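Local atomic coordinates of sefir domain protein (Bacillus cereus F65185, PDB entry 5Y8E), a protein that is a prokaryotic SEFIR domain that probably acts in signalling by associating with other SEFIR domains. Residues Phe5-Trp10 / Met85-Asn90; Asn90-Thr95 / Asp116-Arg121. All blocks are in the same frame, centred on the assembly; numbering follows the deposited sequence.

Contact 1 (Phe5-Trp10 / Met85-Asn90)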
ATOM      1  N   PHE A   5       0.450   6.750   2.903  1.00  9.95           N
ATOM      2  CA  PHE A   5      -0.936   6.263   2.862  1.00  8.32           C
ATOM      3  C   PHE A   5      -0.935   4.737   2.801  1.00 12.22           C
ATOM      4  O   PHE A   5      -0.119   4.144   2.092  1.00 11.79           O
ATOM      5  CB  PHE A   5      -1.673   6.853   1.643  1.00  8.86           C
ATOM      6  CG  PHE A   5      -3.032   6.242   1.386  1.00 10.72           C
ATOM      7  CD1 PHE A   5      -4.019   6.251   2.369  1.00 11.44           C
ATOM      8  CD2 PHE A   5      -3.322   5.668   0.153  1.00 11.28           C
ATOM      9  CE1 PHE A   5      -5.266   5.689   2.132  1.00 13.29           C
ATOM     10  CE2 PHE A   5      -4.567   5.101  -0.097  1.00 12.14           C
ATOM     11  CZ  PHE A   5      -5.544   5.113   0.901  1.00 13.32           C
ATOM     12  N   ILE A   6      -1.829   4.101   3.554  1.00  8.83           N
ATOM     13  CA  ILE A   6      -1.949   2.650   3.510  1.00 10.97           C
ATOM     14  C   ILE A   6      -3.247   2.260   2.821  1.00 12.95           C
ATOM     15  O   ILE A   6      -4.344   2.533   3.321  1.00 11.56           O
ATOM     16  CB  ILE A   6      -1.865   2.018   4.918  1.00  9.62           C
ATOM     17  CG1 ILE A   6      -0.552   2.413   5.596  1.00 10.22           C
ATOM     18  CG2 ILE A   6      -2.027   0.494   4.838  1.00 10.66           C
ATOM     19  CD1 ILE A   6      -0.363   1.815   7.011  1.00 11.54           C
ATOM     20  N   SER A   7      -3.108   1.648   1.648  1.00 10.01           N
ATOM     21  CA  SER A   7      -4.245   1.139   0.899  1.00 11.81           C
ATOM     22  C   SER A   7      -4.410  -0.334   1.242  1.00 12.45           C
ATOM     23  O   SER A   7      -3.474  -1.128   1.087  1.00 11.71           O
ATOM     24  CB  SER A   7      -4.006   1.320  -0.603  1.00 12.55           C
ATOM     25  OG  SER A   7      -5.079   0.803  -1.377  1.00 13.96           O
ATOM     26  N   TYR A   8      -5.593  -0.705   1.725  1.00  9.60           N
ATOM     27  CA  TYR A   8      -5.829  -2.088   2.130  1.00  9.42           C
ATOM     28  C   TYR A   8      -7.302  -2.434   2.066  1.00 10.92           C
ATOM     29  O   TYR A   8      -8.153  -1.553   1.949  1.00 13.41           O
ATOM     30  CB  TYR A   8      -5.268  -2.363   3.540  1.00  9.99           C
ATOM     31  CG  TYR A   8      -6.022  -1.700   4.683  1.00  9.06           C
ATOM     32  CD1 TYR A   8      -5.974  -0.324   4.864  1.00 11.53           C
ATOM     33  CD2 TYR A   8      -6.740  -2.458   5.604  1.00 11.22           C
ATOM     34  CE1 TYR A   8      -6.641   0.287   5.904  1.00 13.21           C
ATOM     35  CE2 TYR A   8      -7.411  -1.854   6.664  1.00 10.06           C
ATOM     36  CZ  TYR A   8      -7.352  -0.478   6.798  1.00 12.81           C
ATOM     37  OH  TYR A   8      -8.009   0.155   7.827  1.00 13.89           O
ATOM     38  N   SER A   9      -7.604  -3.721   2.119  1.00 12.80           N
ATOM     39  CA  SER A   9      -8.993  -4.165   2.132  1.00 14.08           C
ATOM     40  C   SER A   9      -9.343  -4.624   3.542  1.00 14.43           C
ATOM     41  O   SER A   9      -8.480  -5.132   4.258  1.00 13.75           O
ATOM     42  CB  SER A   9      -9.184  -5.321   1.150  1.00 23.22           C
ATOM     43  OG  SER A   9     -10.512  -5.808   1.206  1.00 30.94           O
ATOM     44  N   TRP A  10     -10.595  -4.447   3.951  1.00 15.83           N
ATOM     45  CA  TRP A  10     -11.018  -4.901   5.274  1.00 15.60           C
ATOM     46  C   TRP A  10     -11.370  -6.392   5.235  1.00 17.82           C
ATOM     47  O   TRP A  10     -12.518  -6.782   5.463  1.00 18.09           O
ATOM     48  CB  TRP A  10     -12.209  -4.079   5.776  1.00 18.88           C
ATOM     49  CG  TRP A  10     -11.847  -2.688   6.265  1.00 14.68           C
ATOM     50  CD1 TRP A  10     -10.745  -1.951   5.926  1.00 14.24           C
ATOM     51  CD2 TRP A  10     -12.592  -1.886   7.197  1.00 16.91           C
ATOM     52  NE1 TRP A  10     -10.773  -0.731   6.573  1.00 16.23           N
ATOM     53  CE2 TRP A  10     -11.893  -0.671   7.362  1.00 17.68           C
ATOM     54  CE3 TRP A  10     -13.791  -2.074   7.895  1.00 18.45           C
ATOM     55  CZ2 TRP A  10     -12.352   0.347   8.207  1.00 18.90           C
ATOM     56  CZ3 TRP A  10     -14.247  -1.060   8.731  1.00 22.25           C
ATOM     57  CH2 TRP A  10     -13.527   0.134   8.880  1.00 22.27           C
ATOM     58  N   MET A  85     -12.407   0.549  -2.204  1.00 27.17           N
ATOM     59  CA  MET A  85     -11.236   0.928  -1.441  1.00 25.02           C
ATOM     60  C   MET A  85      -9.928   0.271  -1.968  1.00 23.80           C
ATOM     61  O   MET A  85      -8.913   0.370  -1.358  1.00 23.86           O
ATOM     62  CB  MET A  85     -11.419   0.647   0.051  1.00 20.00           C
ATOM     63  CG  MET A  85     -11.300  -0.782   0.440  1.00 20.00           C
ATOM     64  SD  MET A  85     -12.077  -1.129   2.132  1.00 20.00           S
ATOM     65  CE  MET A  85     -11.226   0.014   3.078  1.00 20.00           C
ATOM     66  N   ILE A  86     -10.006  -0.368  -3.121  1.00 23.29           N
ATOM     67  CA  ILE A  86      -8.932  -1.100  -3.708  1.00 21.99           C
ATOM     68  C   ILE A  86      -8.437  -0.344  -4.977  1.00 19.69           C
ATOM     69  O   ILE A  86      -9.201   0.041  -5.780  1.00 20.13           O
ATOM     70  CB  ILE A  86      -9.430  -2.547  -4.056  1.00 24.40           C
ATOM     71  CG1 ILE A  86      -9.729  -3.263  -2.719  1.00 26.61           C
ATOM     72  CG2 ILE A  86      -8.490  -3.266  -4.842  1.00 23.25           C
ATOM     73  CD1 ILE A  86     -10.259  -4.551  -2.828  1.00 29.76           C
ATOM     74  N   ILE A  87      -7.144  -0.171  -5.076  1.00 17.47           N
ATOM     75  CA  ILE A  87      -6.561   0.536  -6.175  1.00 15.40           C
ATOM     76  C   ILE A  87      -7.025  -0.045  -7.522  1.00 16.23           C
ATOM     77  O   ILE A  87      -6.976  -1.206  -7.739  1.00 17.52           O
ATOM     78  CB  ILE A  87      -5.042   0.547  -6.062  1.00 16.77           C
ATOM     79  CG1 ILE A  87      -4.603   1.445  -4.929  1.00 13.07           C
ATOM     80  CG2 ILE A  87      -4.398   1.037  -7.279  1.00 16.47           C
ATOM     81  CD1 ILE A  87      -3.190   1.304  -4.595  1.00 12.79           C
ATOM     82  N   THR A  88      -7.408   0.859  -8.418  1.00 15.72           N
ATOM     83  CA  THR A  88      -7.826   0.491  -9.776  1.00 16.62           C
ATOM     84  C   THR A  88      -6.737   0.729 -10.837  1.00 14.78           C
ATOM     85  O   THR A  88      -5.892   1.521 -10.641  1.00 12.79           O
ATOM     86  CB  THR A  88      -9.031   1.397 -10.227  1.00 18.92           C
ATOM     87  OG1 THR A  88      -8.606   2.726 -10.201  1.00 15.73           O
ATOM     88  CG2 THR A  88     -10.193   1.249  -9.295  1.00 19.73           C
ATOM     89  N   PRO A  89      -6.857   0.087 -12.008  1.00 19.54           N
ATOM     90  CA  PRO A  89      -5.878   0.343 -13.068  1.00 15.36           C
ATOM     91  C   PRO A  89      -5.775   1.832 -13.377  1.00 14.43           C
ATOM     92  O   PRO A  89      -4.669   2.339 -13.555  1.00 15.22           O
ATOM     93  CB  PRO A  89      -6.466  -0.399 -14.268  1.00 16.98           C
ATOM     94  CG  PRO A  89      -7.200  -1.551 -13.648  1.00 17.22           C
ATOM     95  CD  PRO A  89      -7.795  -0.990 -12.379  1.00 20.20           C
ATOM     96  N   ASN A  90      -6.905   2.525 -13.416  1.00 13.97           N
ATOM     97  CA  ASN A  90      -6.889   3.951 -13.731  1.00 15.81           C
ATOM     98  C   ASN A  90      -6.119   4.784 -12.708  1.00 17.41           C
ATOM     99  O   ASN A  90      -5.363   5.688 -13.073  1.00 15.63           O
ATOM    100  CB  ASN A  90      -8.308   4.490 -13.877  1.00 18.45           C
ATOM    101  CG  ASN A  90      -8.331   5.884 -14.442  1.00 22.37           C
ATOM    102  OD1 ASN A  90      -8.695   6.839 -13.762  1.00 24.91           O
ATOM    103  ND2 ASN A  90      -7.904   6.014 -15.687  1.00 21.58           N
TER
HETATM  104  O   HOH W   1      -7.146   2.388  -0.730  1.00 33.51           O
HETATM  105  O   HOH W   2      -7.797   1.286   1.640  1.00 33.03           O

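Contact 2 (Asn90-Thr95 / Asp116-Arg121)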
ATOM      1  N   ASN A  90      -6.905   2.525 -13.416  1.00 13.97           N
ATOM      2  CA  ASN A  90      -6.889   3.951 -13.731  1.00 15.81           C
ATOM      3  C   ASN A  90      -6.119   4.784 -12.708  1.00 17.41           C
ATOM      4  O   ASN A  90      -5.363   5.688 -13.073  1.00 15.63           O
ATOM      5  CB  ASN A  90      -8.308   4.490 -13.877  1.00 18.45           C
ATOM      6  CG  ASN A  90      -8.331   5.884 -14.442  1.00 22.37           C
ATOM      7  OD1 ASN A  90      -8.695   6.839 -13.762  1.00 24.91           O
ATOM      8  ND2 ASN A  90      -7.904   6.014 -15.687  1.00 21.58           N
ATOM      9  N   ILE A  91      -6.324   4.490 -11.426  1.00 13.79           N
ATOM     10  CA  ILE A  91      -5.612   5.206 -10.377  1.00 14.16           C
ATOM     11  C   ILE A  91      -4.122   4.878 -10.446  1.00 12.78           C
ATOM     12  O   ILE A  91      -3.280   5.776 -10.386  1.00 12.24           O
ATOM     13  CB  ILE A  91      -6.180   4.886  -8.978  1.00 15.88           C
ATOM     14  CG1 ILE A  91      -7.572   5.503  -8.819  1.00 16.87           C
ATOM     15  CG2 ILE A  91      -5.248   5.403  -7.882  1.00 16.42           C
ATOM     16  CD1 ILE A  91      -8.311   5.010  -7.594  1.00 18.74           C
ATOM     17  N   TYR A  92      -3.804   3.593 -10.584  1.00 13.20           N
ATOM     18  CA  TYR A  92      -2.415   3.149 -10.675  1.00 14.04           C
ATOM     19  C   TYR A  92      -1.702   3.823 -11.843  1.00 14.78           C
ATOM     20  O   TYR A  92      -0.563   4.284 -11.709  1.00 16.17           O
ATOM     21  CB  TYR A  92      -2.362   1.628 -10.862  1.00 14.10           C
ATOM     22  CG  TYR A  92      -0.962   1.057 -10.858  1.00 15.73           C
ATOM     23  CD1 TYR A  92      -0.316   0.784  -9.662  1.00 20.43           C
ATOM     24  CD2 TYR A  92      -0.290   0.787 -12.048  1.00 18.40           C
ATOM     25  CE1 TYR A  92       0.954   0.261  -9.639  1.00 22.53           C
ATOM     26  CE2 TYR A  92       0.995   0.267 -12.037  1.00 19.63           C
ATOM     27  CZ  TYR A  92       1.606   0.006 -10.826  1.00 23.72           C
ATOM     28  OH  TYR A  92       2.877  -0.517 -10.780  1.00 24.87           O
ATOM     29  N   ASN A  93      -2.377   3.873 -12.987  1.00 12.10           N
ATOM     30  CA  ASN A  93      -1.770   4.397 -14.208  1.00 13.61           C
ATOM     31  C   ASN A  93      -1.474   5.885 -14.117  1.00 12.79           C
ATOM     32  O   ASN A  93      -0.497   6.369 -14.696  1.00 13.92           O
ATOM     33  CB  ASN A  93      -2.669   4.124 -15.416  1.00 14.51           C
ATOM     34  CG  ASN A  93      -2.696   2.661 -15.812  1.00 16.71           C
ATOM     35  OD1 ASN A  93      -1.788   1.900 -15.490  1.00 16.91           O
ATOM     36  ND2 ASN A  93      -3.738   2.265 -16.527  1.00 17.95           N
ATOM     37  N   ASN A  94      -2.328   6.604 -13.397  1.00 13.04           N
ATOM     38  CA  ASN A  94      -2.203   8.055 -13.255  1.00 13.55           C
ATOM     39  C   ASN A  94      -1.320   8.483 -12.097  1.00 17.89           C
ATOM     40  O   ASN A  94      -1.218   9.673 -11.792  1.00 18.11           O
ATOM     41  CB  ASN A  94      -3.585   8.693 -13.095  1.00 13.11           C
ATOM     42  CG  ASN A  94      -4.272   8.912 -14.420  1.00 12.90           C
ATOM     43  OD1 ASN A  94      -3.949   9.850 -15.148  1.00 13.32           O
ATOM     44  ND2 ASN A  94      -5.220   8.043 -14.746  1.00 14.98           N
ATOM     45  N   THR A  95      -0.689   7.511 -11.449  1.00 11.85           N
ATOM     46  CA  THR A  95       0.182   7.786 -10.314  1.00 11.66           C
ATOM     47  C   THR A  95       1.604   7.371 -10.669  1.00 14.06           C
ATOM     48  O   THR A  95       1.807   6.332 -11.305  1.00 16.58           O
ATOM     49  CB  THR A  95      -0.292   7.020  -9.070  1.00 13.07           C
ATOM     50  OG1 THR A  95      -1.656   7.374  -8.790  1.00 13.68           O
ATOM     51  CG2 THR A  95       0.572   7.357  -7.860  1.00 11.70           C
ATOM     52  N   ASP A 116      -2.932  -7.849 -11.128  1.00 28.24           N
ATOM     53  CA  ASP A 116      -2.477  -8.143 -12.493  1.00 31.61           C
ATOM     54  C   ASP A 116      -1.894  -6.929 -13.208  1.00 33.39           C
ATOM     55  O   ASP A 116      -0.972  -7.051 -14.023  1.00 34.90           O
ATOM     56  CB  ASP A 116      -3.643  -8.654 -13.351  1.00 39.77           C
ATOM     57  CG  ASP A 116      -4.122 -10.032 -12.949  1.00 47.39           C
ATOM     58  OD1 ASP A 116      -3.305 -10.838 -12.451  1.00 51.22           O
ATOM     59  OD2 ASP A 116      -5.326 -10.310 -13.148  1.00 50.76           O
ATOM     60  N   PHE A 117      -2.453  -5.762 -12.909  1.00 25.83           N
ATOM     61  CA  PHE A 117      -2.164  -4.555 -13.673  1.00 29.56           C
ATOM     62  C   PHE A 117      -1.006  -3.728 -13.130  1.00 28.90           C
ATOM     63  O   PHE A 117      -0.625  -2.722 -13.731  1.00 28.42           O
ATOM     64  CB  PHE A 117      -3.422  -3.693 -13.811  1.00 30.59           C
ATOM     65  CG  PHE A 117      -4.057  -3.334 -12.510  1.00 28.22           C
ATOM     66  CD1 PHE A 117      -3.639  -2.216 -11.810  1.00 25.46           C
ATOM     67  CD2 PHE A 117      -5.092  -4.102 -11.998  1.00 27.23           C
ATOM     68  CE1 PHE A 117      -4.225  -1.880 -10.608  1.00 24.05           C
ATOM     69  CE2 PHE A 117      -5.689  -3.770 -10.801  1.00 26.28           C
ATOM     70  CZ  PHE A 117      -5.254  -2.658 -10.100  1.00 21.74           C
ATOM     71  N   PHE A 118      -0.454  -4.149 -11.998  1.00 25.10           N
ATOM     72  CA  PHE A 118       0.757  -3.527 -11.485  1.00 30.73           C
ATOM     73  C   PHE A 118       1.878  -3.838 -12.471  1.00 41.76           C
ATOM     74  O   PHE A 118       2.191  -5.005 -12.715  1.00 44.70           O
ATOM     75  CB  PHE A 118       1.083  -4.032 -10.077  1.00 26.49           C
ATOM     76  CG  PHE A 118       0.288  -3.352  -8.989  1.00 27.24           C
ATOM     77  CD1 PHE A 118       0.819  -3.205  -7.716  1.00 26.96           C
ATOM     78  CD2 PHE A 118      -0.990  -2.862  -9.238  1.00 25.60           C
ATOM     79  CE1 PHE A 118       0.101  -2.574  -6.710  1.00 26.37           C
ATOM     80  CE2 PHE A 118      -1.720  -2.232  -8.234  1.00 23.82           C
ATOM     81  CZ  PHE A 118      -1.172  -2.088  -6.969  1.00 27.35           C
ATOM     82  N   LYS A 119       2.460  -2.796 -13.057  1.00 43.98           N
ATOM     83  CA  LYS A 119       3.391  -2.980 -14.170  1.00 44.84           C
ATOM     84  C   LYS A 119       4.730  -3.575 -13.760  1.00 43.90           C
ATOM     85  O   LYS A 119       5.212  -4.509 -14.400  1.00 45.45           O
ATOM     86  CB  LYS A 119       3.567  -1.683 -14.958  1.00 48.26           C
ATOM     87  CG  LYS A 119       2.309  -1.287 -15.706  1.00 53.17           C
ATOM     88  CD  LYS A 119       2.416   0.115 -16.257  1.00 59.35           C
ATOM     89  CE  LYS A 119       1.041   0.713 -16.489  1.00 61.79           C
ATOM     90  NZ  LYS A 119       1.056   2.188 -16.266  1.00 62.14           N
ATOM     91  N   SER A 120       5.336  -3.049 -12.702  1.00 40.11           N
ATOM     92  CA  SER A 120       6.490  -3.729 -12.133  1.00 43.33           C
ATOM     93  C   SER A 120       5.991  -4.886 -11.273  1.00 38.98           C
ATOM     94  O   SER A 120       4.954  -4.780 -10.613  1.00 34.03           O
ATOM     95  CB  SER A 120       7.382  -2.778 -11.332  1.00 45.59           C
ATOM     96  OG  SER A 120       6.669  -2.148 -10.286  1.00 50.67           O
ATOM     97  N   ARG A 121       6.714  -6.000 -11.310  1.00 42.07           N
ATOM     98  CA  ARG A 121       6.318  -7.193 -10.571  1.00 40.70           C
ATOM     99  C   ARG A 121       6.965  -7.223  -9.196  1.00 38.22           C
ATOM    100  O   ARG A 121       7.003  -8.262  -8.534  1.00 39.27           O
ATOM    101  CB  ARG A 121       6.687  -8.456 -11.347  1.00 43.40           C
ATOM    102  CG  ARG A 121       5.685  -8.843 -12.421  1.00 49.94           C
ATOM    103  CD  ARG A 121       4.330  -9.181 -11.809  1.00 47.75           C
ATOM    104  NE  ARG A 121       3.360  -8.107 -11.996  1.00 44.91           N
ATOM    105  CZ  ARG A 121       2.100  -8.161 -11.574  1.00 41.79           C
ATOM    106  NH1 ARG A 121       1.661  -9.238 -10.936  1.00 40.04           N
ATOM    107  NH2 ARG A 121       1.280  -7.142 -11.791  1.00 38.73           N
TER
HETATM  108  O   HOH W   3      -2.161  -0.747 -15.370  1.00 30.91           O

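Contact 1 (Phe5-Trp10 / Met85-Asn90)
S9 and I86 have the nearest pair of CA atoms, 6.6 Å apart, where the chain leaving strand 3-7 passes the loop that leads into helix 89-93. Two waters meet at M85 O, one from the S7 hydroxyl and one from Y8 N. Water 1 donates to M85 O at 2.8 Å and also bonds S7 OG, a hydroxyl that has a further partner in Y69 OH. Water 2 accepts from Y8 N at 3.0 Å and reaches the same carbonyl through a weak bond. M85 carries most of the side-chain contact. Its CG, set between the backbone N and carbonyl carbon (chi1 76°), lies 3.6 Å from Y8 O. The bend at chi3 (-55°) brings CE to 3.5 Å from W10 CD1, with the two side chains crossing at about a right angle. The sulfur completes a Met-aromatic contact, M85 SD standing 4.6 Å from the centroid of the W10 five-membered ring in an oblique approach. The indole NE1 bonds D37 OD2, and the other oxygen of that carboxylate, OD1, bonds Y8 OH; K16 and R47 make cation-pi contacts with the W10 ring. Deeper in, I87 CG1 packs 3.6 Å from S7 OG, while I86 CD1 meets S9 CB, whose hydroxyl bonds D68. Strand 3-7 lies between parallel strands 33-35 and 60-65 in the SEFIR domain sheet, so this contact joins its end and the turn after it to loop 85-87, just ahead of helix 89-93. M85, through methyl and sulfur, and the two isoleucines thus supply the direct packing, while the waters link M85 O to polar atoms it does not bond directly.

Contact 2 (Asn90-Thr95 / Asp116-Arg121)
Y92 and F118 form an offset stack, ring centroids 4.4 Å apart and planes inclined by 16°. Y92 CE1 sits over the centre of the F118 face, whereas F118 CD2 lies over one face of Y92, offset toward the rim, and N93 OD1 is in plane at the Y92 edge. F117 CD1 lies in plane at the edge of F118, and the F117 ring in turn presents its own edge to Y92, with CE1 4.0 Å from Y92 CB. F118 CA adds an off-centre CH-pi contact, 4.1 Å from the Y92 centroid. Placing Y92 CG anti to its backbone N (chi1 -175°) sends the phenol from helix 89-93 across to the 116-121 loop, which links strands 111-112 and 124-125 of the SEFIR domain; F100 of strand 100-108 also stacks on Y92. At the ring's far end K119 N donates to Y92 OH at 3.2 Å, with an N-H...O angle of 136°. Nearer the surface, the K119 chain turns at chi4 and crosses N93 at about a right angle, so that NZ reaches N93 OD1 at 3.0 Å from above the carbonyl plane. Water 3 donates both to N93 OD1 (2.7 Å) and to F117 O (3.0 Å). R121 NH2 bonds P115 O.

How the contacts relate
Contact 1 ends where contact 2 begins: N90 belongs to both, and helix 89-93 carries the chain from one to the other, with T88 OG1 capping I91 N at its start. Their centres are 11 Å apart. F117 joins them directly, its CZ 3.3 Å from I87 O and its CE1 3.6 Å from P89 N, so the 116-121 loop packs against the entry to the helix as well as against Y92. I87 CG2 also lies 4.2 Å from Y92 CB. I87 and I91 both touch I55 of helix 47-57. Contact 1 is the more central, about 7 Å from the chain centre against about 12 Å for contact 2.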